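Local coordinates for B-agarase (Agarivorans gilvus, PDB 5Z6P), which hydrolyses agarose as a beta-agarase of glycoside hydrolase family 50, probably at the beta-1,4 linkages of the polysaccharide, at residues C126-P131 with L683-S688; A673-F678 with C687-R692. All coordinates share one frame; numbering follows the deposited sequence.

Overall arrangement
From the N terminus, the chain first passes through the CBM-like domain, where strand 122-129 ends at the segment C126-P131. Much later, after strand 664-668, which runs parallel to its neighbour 709-714 in a mixed sheet, it runs out into the loop leading to helix 689-704. A673-F678 lies in the first half of this loop, and L683-S688, some 550 residues after C126-P131, ends it just before the helix. Interaction 1 is the long-range closure, bringing the loop back against the CBM-like domain; interaction 2 is local and folds the loop onto the start of its own helix. The two spans cross rather than nest, they share C687 and S688, and their centres lie about 8 Å apart.

Interaction 1 of 2, residues C126-P131 with L683-S688; sequences CINIAP and LVTACS
N128, T685 and C687 carry a contact between two domains: the end of strand 122-129 in the CBM-like beta domain meets the beta-alpha loop before helix 689-704, in what is, as in other family 50 enzymes, probably a (beta/alpha)8-barrel. N128 reaches across from the strand because its CG stands anti to the backbone N (chi1 -172°), extending the amide toward the loop. Asparagine suits this place because its short amide reaches the loop and its NH2 can serve two hydroxyls. Its ND2 gives a hydrogen bond to T685 OG1 at 3.3 Å, with an N-H...O angle of 158° and the hydroxyl only 14° from the amide plane. The same nitrogen also bonds to S108 OG, so two hydroxyls fix the rotation of the amide. The side chains of N128 and T685 run antiparallel past one another, and N128 CG comes to 3.7 Å from A686 C, laying the amide group against that peptide. T685 itself is placed by Q110 of the neighbouring strand 109-117, which accepts from its backbone N. Beyond the amide the contact turns apolar: small A130 lets the loop come close, its CB lying 3.8 Å from C687 CB. At the far end C687 SG meets the ring of P131, 4.1 Å from its CD, while C687 CB rests 3.3 Å from N128 OD1.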
ATOM      1  N   CYS A 126      -4.364 -13.783  -4.995  1.00 18.72           N
ATOM      2  CA  CYS A 126      -3.138 -13.968  -5.769  1.00 19.43           C
ATOM      3  C   CYS A 126      -2.246 -15.072  -5.216  1.00 18.93           C
ATOM      4  O   CYS A 126      -2.411 -15.540  -4.073  1.00 21.25           O
ATOM      5  CB  CYS A 126      -2.342 -12.654  -5.887  1.00 20.84           C
ATOM      6  SG  CYS A 126      -1.488 -12.076  -4.437  1.00 29.47           S
ATOM      7  N   ILE A 127      -1.323 -15.498  -6.062  1.00 16.20           N
ATOM      8  CA  ILE A 127      -0.342 -16.501  -5.717  1.00 16.97           C
ATOM      9  C   ILE A 127       1.050 -16.068  -6.158  1.00 16.81           C
ATOM     10  O   ILE A 127       1.194 -15.305  -7.114  1.00 16.82           O
ATOM     11  CB  ILE A 127      -0.684 -17.840  -6.369  1.00 21.29           C
ATOM     12  CG1 ILE A 127      -0.778 -17.681  -7.887  1.00 19.23           C
ATOM     13  CG2 ILE A 127      -2.000 -18.380  -5.828  1.00 16.64           C
ATOM     14  CD1 ILE A 127      -0.965 -18.997  -8.598  1.00 18.19           C
ATOM     15  N   ASN A 128       2.070 -16.539  -5.450  1.00 16.81           N
ATOM     16  CA  ASN A 128       3.432 -16.439  -5.947  1.00 18.51           C
ATOM     17  C   ASN A 128       3.889 -17.790  -6.501  1.00 20.46           C
ATOM     18  O   ASN A 128       3.904 -18.792  -5.787  1.00 22.13           O
ATOM     19  CB  ASN A 128       4.400 -15.968  -4.866  1.00 14.87           C
ATOM     20  CG  ASN A 128       5.786 -15.683  -5.421  1.00 18.45           C
ATOM     21  OD1 ASN A 128       6.620 -16.576  -5.523  1.00 17.75           O
ATOM     22  ND2 ASN A 128       6.019 -14.434  -5.828  1.00 19.98           N
ATOM     23  N   ILE A 129       4.249 -17.819  -7.776  1.00 19.06           N
ATOM     24  CA  ILE A 129       4.686 -19.059  -8.406  1.00 19.43           C
ATOM     25  C   ILE A 129       6.201 -19.085  -8.438  1.00 18.64           C
ATOM     26  O   ILE A 129       6.825 -18.283  -9.120  1.00 20.89           O
ATOM     27  CB  ILE A 129       4.123 -19.210  -9.821  1.00 20.54           C
ATOM     28  CG1 ILE A 129       2.611 -18.984  -9.796  1.00 17.45           C
ATOM     29  CG2 ILE A 129       4.468 -20.584 -10.381  1.00 18.56           C
ATOM     30  CD1 ILE A 129       2.022 -18.694 -11.129  1.00 15.07           C
ATOM     31  N   ALA A 130       6.789 -19.987  -7.669  1.00 15.68           N
ATOM     32  CA  ALA A 130       8.226 -20.004  -7.500  1.00 20.55           C
ATOM     33  C   ALA A 130       8.886 -20.825  -8.603  1.00 21.64           C
ATOM     34  O   ALA A 130       8.271 -21.738  -9.149  1.00 24.02           O
ATOM     35  CB  ALA A 130       8.585 -20.554  -6.127  1.00 22.12           C
ATOM     36  N   PRO A 131      10.128 -20.486  -8.958  1.00 20.44           N
ATOM     37  CA  PRO A 131      10.875 -21.339  -9.889  1.00 21.42           C
ATOM     38  C   PRO A 131      11.175 -22.688  -9.230  1.00 26.84           C
ATOM     39  O   PRO A 131      11.264 -22.748  -8.013  1.00 32.64           O
ATOM     40  CB  PRO A 131      12.162 -20.553 -10.146  1.00 22.85           C
ATOM     41  CG  PRO A 131      11.916 -19.185  -9.599  1.00 23.12           C
ATOM     42  CD  PRO A 131      10.929 -19.345  -8.495  1.00 21.69           C
ATOM     43  N   LEU A 683       1.352  -6.846  -0.864  1.00 18.50           N
ATOM     44  CA  LEU A 683       0.712  -6.366  -2.092  1.00 17.26           C
ATOM     45  C   LEU A 683       1.474  -6.800  -3.351  1.00 16.45           C
ATOM     46  O   LEU A 683       0.888  -7.077  -4.392  1.00 16.13           O
ATOM     47  CB  LEU A 683       0.583  -4.851  -2.031  1.00 14.81           C
ATOM     48  CG  LEU A 683      -0.292  -4.341  -0.882  1.00 16.72           C
ATOM     49  CD1 LEU A 683      -0.327  -2.813  -0.846  1.00 14.73           C
ATOM     50  CD2 LEU A 683      -1.691  -4.902  -1.004  1.00 18.53           C
ATOM     51  N   VAL A 684       2.792  -6.833  -3.232  1.00 13.63           N
ATOM     52  CA  VAL A 684       3.671  -7.307  -4.288  1.00 14.74           C
ATOM     53  C   VAL A 684       4.592  -8.362  -3.669  1.00 14.34           C
ATOM     54  O   VAL A 684       5.182  -8.128  -2.620  1.00 14.94           O
ATOM     55  CB  VAL A 684       4.486  -6.173  -4.899  1.00 13.91           C
ATOM     56  CG1 VAL A 684       5.268  -6.668  -6.106  1.00 12.49           C
ATOM     57  CG2 VAL A 684       3.572  -4.987  -5.265  1.00 13.82           C
ATOM     58  N   THR A 685       4.712  -9.518  -4.307  1.00 14.43           N
ATOM     59  CA  THR A 685       5.287 -10.670  -3.626  1.00 15.54           C
ATOM     60  C   THR A 685       6.495 -11.316  -4.309  1.00 16.61           C
ATOM     61  O   THR A 685       6.652 -11.265  -5.526  1.00 17.57           O
ATOM     62  CB  THR A 685       4.210 -11.758  -3.404  1.00 14.84           C
ATOM     63  OG1 THR A 685       3.810 -12.316  -4.658  1.00 20.33           O
ATOM     64  CG2 THR A 685       3.003 -11.178  -2.727  1.00 16.85           C
ATOM     65  N   ALA A 686       7.347 -11.916  -3.480  1.00 14.50           N
ATOM     66  CA  ALA A 686       8.547 -12.627  -3.901  1.00 14.69           C
ATOM     67  C   ALA A 686       8.469 -14.068  -3.387  1.00 17.20           C
ATOM     68  O   ALA A 686       7.651 -14.356  -2.524  1.00 14.07           O
ATOM     69  CB  ALA A 686       9.781 -11.936  -3.370  1.00 15.56           C
ATOM     70  N   CYS A 687       9.321 -14.964  -3.893  1.00 17.45           N
ATOM     71  CA  CYS A 687       9.258 -16.362  -3.480  1.00 20.22           C
ATOM     72  C   CYS A 687      10.114 -16.626  -2.248  1.00 20.39           C
ATOM     73  O   CYS A 687      10.000 -17.666  -1.617  1.00 22.74           O
ATOM     74  CB  CYS A 687       9.693 -17.304  -4.615  1.00 22.04           C
ATOM     75  SG  CYS A 687      11.411 -17.170  -5.065  1.00 22.49           S
ATOM     76  N   SER A 688      10.956 -15.675  -1.889  1.00 20.39           N
ATOM     77  CA  SER A 688      11.915 -15.906  -0.823  1.00 17.60           C
ATOM     78  C   SER A 688      12.436 -14.579  -0.313  1.00 17.42           C
ATOM     79  O   SER A 688      12.291 -13.574  -0.998  1.00 13.56           O
ATOM     80  CB  SER A 688      13.076 -16.730  -1.344  1.00 17.15           C
ATOM     81  OG  SER A 688      13.885 -15.899  -2.153  1.00 17.16           O
TER

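Interaction 2 of 2, residues A673-F678 with C687-R692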
ATOM      1  N   ALA A 673       7.351 -11.903   1.320  1.00 17.11           N
ATOM      2  CA  ALA A 673       7.412 -13.326   1.001  1.00 16.89           C
ATOM      3  C   ALA A 673       6.746 -14.110   2.123  1.00 17.75           C
ATOM      4  O   ALA A 673       6.173 -13.521   3.036  1.00 17.05           O
ATOM      5  CB  ALA A 673       8.843 -13.773   0.790  1.00 14.01           C
ATOM      6  N   LEU A 674       6.788 -15.434   2.042  1.00 14.91           N
ATOM      7  CA  LEU A 674       6.122 -16.249   3.049  1.00 17.56           C
ATOM      8  C   LEU A 674       7.095 -17.181   3.755  1.00 22.67           C
ATOM      9  O   LEU A 674       6.682 -18.010   4.550  1.00 22.27           O
ATOM     10  CB  LEU A 674       4.987 -17.074   2.425  1.00 19.91           C
ATOM     11  CG  LEU A 674       3.802 -16.334   1.800  1.00 18.93           C
ATOM     12  CD1 LEU A 674       2.869 -17.296   1.098  1.00 16.97           C
ATOM     13  CD2 LEU A 674       3.077 -15.531   2.850  1.00 16.11           C
ATOM     14  N   ASP A 675       8.386 -17.053   3.464  1.00 19.30           N
ATOM     15  CA  ASP A 675       9.354 -17.974   4.030  1.00 19.54           C
ATOM     16  C   ASP A 675       9.874 -17.517   5.397  1.00 20.46           C
ATOM     17  O   ASP A 675      10.733 -18.166   5.973  1.00 23.28           O
ATOM     18  CB  ASP A 675      10.525 -18.209   3.045  1.00 16.26           C
ATOM     19  CG  ASP A 675      11.332 -16.946   2.759  1.00 19.26           C
ATOM     20  OD1 ASP A 675      10.776 -15.848   2.905  1.00 20.02           O
ATOM     21  OD2 ASP A 675      12.530 -17.050   2.389  1.00 21.23           O
ATOM     22  N   SER A 676       9.357 -16.420   5.935  1.00 20.30           N
ATOM     23  CA  SER A 676       9.693 -16.069   7.317  1.00 18.44           C
ATOM     24  C   SER A 676       8.484 -16.299   8.217  1.00 18.26           C
ATOM     25  O   SER A 676       8.371 -15.710   9.273  1.00 20.16           O
ATOM     26  CB  SER A 676      10.203 -14.626   7.429  1.00 20.48           C
ATOM     27  OG  SER A 676       9.228 -13.676   7.032  1.00 19.65           O
ATOM     28  N   GLY A 677       7.578 -17.158   7.768  1.00 20.09           N
ATOM     29  CA  GLY A 677       6.514 -17.665   8.608  1.00 21.37           C
ATOM     30  C   GLY A 677       5.254 -16.832   8.685  1.00 19.48           C
ATOM     31  O   GLY A 677       4.493 -16.971   9.618  1.00 17.36           O
ATOM     32  N   PHE A 678       5.042 -15.980   7.688  1.00 20.60           N
ATOM     33  CA  PHE A 678       3.880 -15.104   7.623  1.00 17.28           C
ATOM     34  C   PHE A 678       2.744 -15.801   6.904  1.00 17.56           C
ATOM     35  O   PHE A 678       2.960 -16.783   6.216  1.00 18.54           O
ATOM     36  CB  PHE A 678       4.248 -13.781   6.910  1.00 16.98           C
ATOM     37  CG  PHE A 678       4.867 -12.776   7.816  1.00 13.33           C
ATOM     38  CD1 PHE A 678       6.123 -12.994   8.353  1.00 16.25           C
ATOM     39  CD2 PHE A 678       4.178 -11.626   8.165  1.00 15.40           C
ATOM     40  CE1 PHE A 678       6.683 -12.084   9.220  1.00 15.47           C
ATOM     41  CE2 PHE A 678       4.720 -10.709   9.030  1.00 14.35           C
ATOM     42  CZ  PHE A 678       5.981 -10.930   9.565  1.00 15.51           C
ATOM     43  N   CYS A 687       9.321 -14.964  -3.893  1.00 17.45           N
ATOM     44  CA  CYS A 687       9.258 -16.362  -3.480  1.00 20.22           C
ATOM     45  C   CYS A 687      10.114 -16.626  -2.248  1.00 20.39           C
ATOM     46  O   CYS A 687      10.000 -17.666  -1.617  1.00 22.74           O
ATOM     47  CB  CYS A 687       9.693 -17.304  -4.615  1.00 22.04           C
ATOM     48  SG  CYS A 687      11.411 -17.170  -5.065  1.00 22.49           S
ATOM     49  N   SER A 688      10.956 -15.675  -1.889  1.00 20.39           N
ATOM     50  CA  SER A 688      11.915 -15.906  -0.823  1.00 17.60           C
ATOM     51  C   SER A 688      12.436 -14.579  -0.313  1.00 17.42           C
ATOM     52  O   SER A 688      12.291 -13.574  -0.998  1.00 13.56           O
ATOM     53  CB  SER A 688      13.076 -16.730  -1.344  1.00 17.15           C
ATOM     54  OG  SER A 688      13.885 -15.899  -2.153  1.00 17.16           O
ATOM     55  N   GLN A 689      13.083 -14.592   0.853  1.00 17.54           N
ATOM     56  CA  GLN A 689      13.750 -13.402   1.378  1.00 15.65           C
ATOM     57  C   GLN A 689      14.789 -12.872   0.395  1.00 17.05           C
ATOM     58  O   GLN A 689      14.952 -11.669   0.232  1.00 14.70           O
ATOM     59  CB  GLN A 689      14.413 -13.684   2.730  1.00 16.74           C
ATOM     60  CG  GLN A 689      13.424 -13.949   3.885  1.00 15.03           C
ATOM     61  CD  GLN A 689      12.333 -12.889   3.939  1.00 16.68           C
ATOM     62  OE1 GLN A 689      12.614 -11.688   4.023  1.00 16.84           O
ATOM     63  NE2 GLN A 689      11.092 -13.327   3.843  1.00 18.05           N
ATOM     64  N   GLN A 690      15.507 -13.777  -0.250  1.00 18.67           N
ATOM     65  CA  GLN A 690      16.532 -13.355  -1.192  1.00 18.41           C
ATOM     66  C   GLN A 690      15.903 -12.574  -2.344  1.00 16.36           C
ATOM     67  O   GLN A 690      16.435 -11.556  -2.767  1.00 15.78           O
ATOM     68  CB  GLN A 690      17.321 -14.555  -1.720  1.00 17.77           C
ATOM     69  CG  GLN A 690      18.486 -14.177  -2.603  1.00 22.98           C
ATOM     70  CD  GLN A 690      19.129 -15.377  -3.283  1.00 30.95           C
ATOM     71  OE1 GLN A 690      18.611 -16.481  -3.229  1.00 31.77           O
ATOM     72  NE2 GLN A 690      20.270 -15.155  -3.924  1.00 38.68           N
ATOM     73  N   GLU A 691      14.767 -13.050  -2.837  1.00 16.69           N
ATOM     74  CA  GLU A 691      14.123 -12.393  -3.955  1.00 18.33           C
ATOM     75  C   GLU A 691      13.496 -11.044  -3.560  1.00 19.16           C
ATOM     76  O   GLU A 691      13.332 -10.170  -4.404  1.00 17.63           O
ATOM     77  CB  GLU A 691      13.074 -13.293  -4.586  1.00 16.09           C
ATOM     78  CG  GLU A 691      12.564 -12.702  -5.908  1.00 20.31           C
ATOM     79  CD  GLU A 691      11.738 -13.661  -6.742  1.00 17.58           C
ATOM     80  OE1 GLU A 691      10.654 -14.104  -6.297  1.00 17.21           O
ATOM     81  OE2 GLU A 691      12.179 -13.949  -7.863  1.00 19.94           O
ATOM     82  N   ARG A 692      13.156 -10.888  -2.283  1.00 18.52           N
ATOM     83  CA  ARG A 692      12.649  -9.620  -1.778  1.00 16.34           C
ATOM     84  C   ARG A 692      13.649  -8.500  -2.038  1.00 17.78           C
ATOM     85  O   ARG A 692      13.293  -7.427  -2.525  1.00 14.17           O
ATOM     86  CB  ARG A 692      12.359  -9.703  -0.284  1.00 14.15           C
ATOM     87  CG  ARG A 692      11.091 -10.455   0.103  1.00 16.34           C
ATOM     88  CD  ARG A 692      10.841 -10.331   1.617  1.00 15.65           C
ATOM     89  NE  ARG A 692      10.525  -8.950   1.984  1.00 13.44           N
ATOM     90  CZ  ARG A 692      10.822  -8.378   3.146  1.00 16.20           C
ATOM     91  NH1 ARG A 692      11.473  -9.060   4.094  1.00 12.67           N
ATOM     92  NH2 ARG A 692      10.482  -7.109   3.354  1.00 12.06           N
TER
HETATM   93  O   HOH W   1       7.811 -17.628   0.245  1.00 20.37           O
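The amide nitrogen NE2 of Q689 is gripped by two acceptors, D675 OD1 at 2.7 Å and OD1 of N733 from a later loop. The bond to D675 uses the syn side of the carboxylate, 23° out of its plane, and the two flat groups are turned only 20° from each other. The other oxygen, D675 OD2, accepts from the backbone N of Q689 at 3.0 Å, likewise on its syn side. One aspartate therefore holds both the main chain and the side chain of a single residue, which a glutamine permits by folding back at chi2 (-49°) to bring its amide beside its own backbone N. That N belongs to the first turn of helix 689-704, where a negative charge would be favoured by the helix dipole. The remaining polar atom of the side chain, OE1, accepts in the carbonyl plane from R692 NH1 at 2.9 Å; the arginine is further anchored through NE to the carbonyl of F671. Beside this polar cluster, the small A673 places its CB 3.8 Å from S688 C and 4.1 Å from R692 CD. A water links L674 N with C687 O, bridging the two backbones. S688 OG accepts from E691 N at 3.1 Å, and E691 OE1 accepts from C687 N. The serine bond, reinforced by D675 OD2 on the helix's first backbone N, makes the N-cap.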